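Local coordinates for cellulose-binding protein (Saccharophagus degradans, PDB 2YHG), which is of uncertain activity but probably hydrolyses glycosidic bonds in carbohydrate metabolism, this piece carrying a nucleoside hydrolase-like domain and a C-terminal domain, at residues G120-G125 against I157-W162. Sequence-based numbering, arbitrary orientation.
Sequences GDVGSG and IAQAVW. With EDO (1,2-ethanediol), chain J.
The side-chain amide of Gln159 reads both polar groups of Gly123, a pair of hydrogen bonds that ties the loop 120-125 to helix 155-167 on the periphery of the nucleoside hydrolase-like domain, away from its metal sites. In this Rossmann-like arrangement of a parallel sheet flanked by helices, the helix follows strand 146-150, while the loop leads from strand 110-112 to helix 129-139. Gly123 N donates to Gln159 OE1 at 2.8 Å, lying in the carbonyl plane on a lone pair, in a nearly straight bond. The return bond, from Gln159 NE2 to Gly123 O, is longer at 3.1 Å and reaches the acceptor 21° out of its carbonyl plane. NE2 also donates to Asp127 OD1, so three bonds grip the buried amide, two from NE2 and one to OE1, and they fix which way round it is turned. A bend at chi2 (66°) turns the glutamine chain to present both amide atoms to the loop.

Beside this pair, Val122 places CG1 3.9 Å from Trp162 CB and brings CG2 near the Ala158 methyl, an apolar patch beside the hydrogen bonds. At the start of the loop, Asp121 O accepts from Gln114 NE2, and the carboxylate oxygen OD2 takes a bond from Gly116 N. The same OD2 accepts a 2.6 Å hydrogen bond from O1 of a 1,2-ethanediol, probably from the crystallisation liquor. Nearly one turn along the helix from Gln159, the Trp162 indole lies against the glycine backbone: Gly123 CA makes a CH-pi contact 3.6 Å from the centroid of its six-membered ring, only 3° off the normal.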
loop_
_atom_site.group_PDB
_atom_site.type_symbol
_atom_site.label_atom_id
_atom_site.label_comp_id
_atom_site.label_asym_id
_atom_site.label_seq_id
_atom_site.Cartn_x
_atom_site.Cartn_y
_atom_site.Cartn_z
ATOM N N GLY A 120 0.497 16.107 21.678
ATOM C CA GLY A 120 1.050 16.224 23.021
ATOM C C GLY A 120 2.392 15.552 23.189
ATOM O O GLY A 120 3.052 15.793 24.196
ATOM N N ASP A 121 2.841 14.765 22.219
ATOM C CA ASP A 121 4.181 14.239 22.207
ATOM C C ASP A 121 4.974 14.681 21.002
ATOM O O ASP A 121 5.859 13.944 20.529
ATOM C CB ASP A 121 4.196 12.729 22.406
ATOM C CG ASP A 121 5.516 12.232 22.891
ATOM O OD1 ASP A 121 6.198 12.955 23.648
ATOM O OD2 ASP A 121 5.857 11.081 22.555
ATOM N N VAL A 122 4.691 15.885 20.526
ATOM C CA VAL A 122 5.425 16.503 19.432
ATOM C C VAL A 122 6.014 17.815 19.946
ATOM O O VAL A 122 5.313 18.592 20.635
ATOM C CB VAL A 122 4.532 16.725 18.197
ATOM C CG1 VAL A 122 5.219 17.551 17.162
ATOM C CG2 VAL A 122 4.100 15.384 17.652
ATOM N N GLY A 123 7.262 18.097 19.557
ATOM C CA GLY A 123 7.879 19.358 19.862
ATOM C C GLY A 123 9.269 19.223 20.428
ATOM O O GLY A 123 9.990 18.226 20.189
ATOM N N SER A 124 9.683 20.266 21.146
ATOM C CA SER A 124 11.034 20.406 21.605
ATOM C C SER A 124 11.408 19.231 22.497
ATOM O O SER A 124 10.713 18.916 23.454
ATOM C CB SER A 124 11.160 21.732 22.342
ATOM O OG SER A 124 12.493 21.978 22.689
ATOM N N GLY A 125 12.563 18.628 22.208
ATOM C CA GLY A 125 13.063 17.537 23.013
ATOM C C GLY A 125 12.380 16.204 22.826
ATOM O O GLY A 125 12.685 15.250 23.552
ATOM N N ILE A 157 5.406 10.856 12.387
ATOM C CA ILE A 157 5.552 11.614 11.150
ATOM C C ILE A 157 5.499 13.116 11.491
ATOM O O ILE A 157 6.312 13.912 10.975
ATOM C CB ILE A 157 4.479 11.247 10.126
ATOM C CG1 ILE A 157 4.406 9.740 9.884
ATOM C CG2 ILE A 157 4.762 11.988 8.813
ATOM C CD1 ILE A 157 3.199 9.277 9.079
ATOM N N ALA A 158 4.550 13.512 12.336
ATOM C CA ALA A 158 4.438 14.928 12.717
ATOM C C ALA A 158 5.720 15.400 13.432
ATOM O O ALA A 158 6.148 16.522 13.176
ATOM C CB ALA A 158 3.218 15.161 13.567
ATOM N N GLN A 159 6.316 14.576 14.279
ATOM C CA GLN A 159 7.545 15.006 14.956
ATOM C C GLN A 159 8.661 15.231 13.913
ATOM O O GLN A 159 9.425 16.195 14.013
ATOM C CB GLN A 159 7.996 13.991 15.991
ATOM C CG GLN A 159 9.314 14.337 16.658
ATOM C CD GLN A 159 9.237 15.585 17.518
ATOM O OE1 GLN A 159 8.162 16.023 17.894
ATOM N NE2 GLN A 159 10.402 16.194 17.838
ATOM N N ALA A 160 8.760 14.347 12.928
ATOM C CA ALA A 160 9.761 14.494 11.858
ATOM C C ALA A 160 9.556 15.829 11.137
ATOM O O ALA A 160 10.495 16.605 10.942
ATOM C CB ALA A 160 9.637 13.341 10.889
ATOM N N VAL A 161 8.333 16.075 10.682
ATOM C CA VAL A 161 8.044 17.310 9.941
ATOM C C VAL A 161 8.239 18.543 10.834
ATOM O O VAL A 161 8.809 19.543 10.394
ATOM C CB VAL A 161 6.607 17.246 9.340
ATOM C CG1 VAL A 161 6.207 18.604 8.775
ATOM C CG2 VAL A 161 6.495 16.157 8.313
ATOM N N TRP A 162 7.796 18.472 12.087
ATOM C CA TRP A 162 7.967 19.564 13.016
ATOM C C TRP A 162 9.445 19.910 13.170
ATOM O O TRP A 162 9.827 21.093 13.161
ATOM C CB TRP A 162 7.333 19.240 14.379
ATOM C CG TRP A 162 7.446 20.356 15.333
ATOM C CD1 TRP A 162 6.581 21.409 15.467
ATOM C CD2 TRP A 162 8.512 20.603 16.236
ATOM N NE1 TRP A 162 7.056 22.293 16.381
ATOM C CE2 TRP A 162 8.238 21.827 16.881
ATOM C CE3 TRP A 162 9.674 19.924 16.554
ATOM C CZ2 TRP A 162 9.101 22.401 17.805
ATOM C CZ3 TRP A 162 10.538 20.509 17.467
ATOM C CH2 TRP A 162 10.263 21.744 18.043
HETATM C C1 EDO J . 9.226 10.743 22.435
HETATM O O1 EDO J . 8.192 10.009 23.067
HETATM C C2 EDO J . 10.329 9.816 22.011
HETATM O O2 EDO J . 10.829 9.131 23.158
#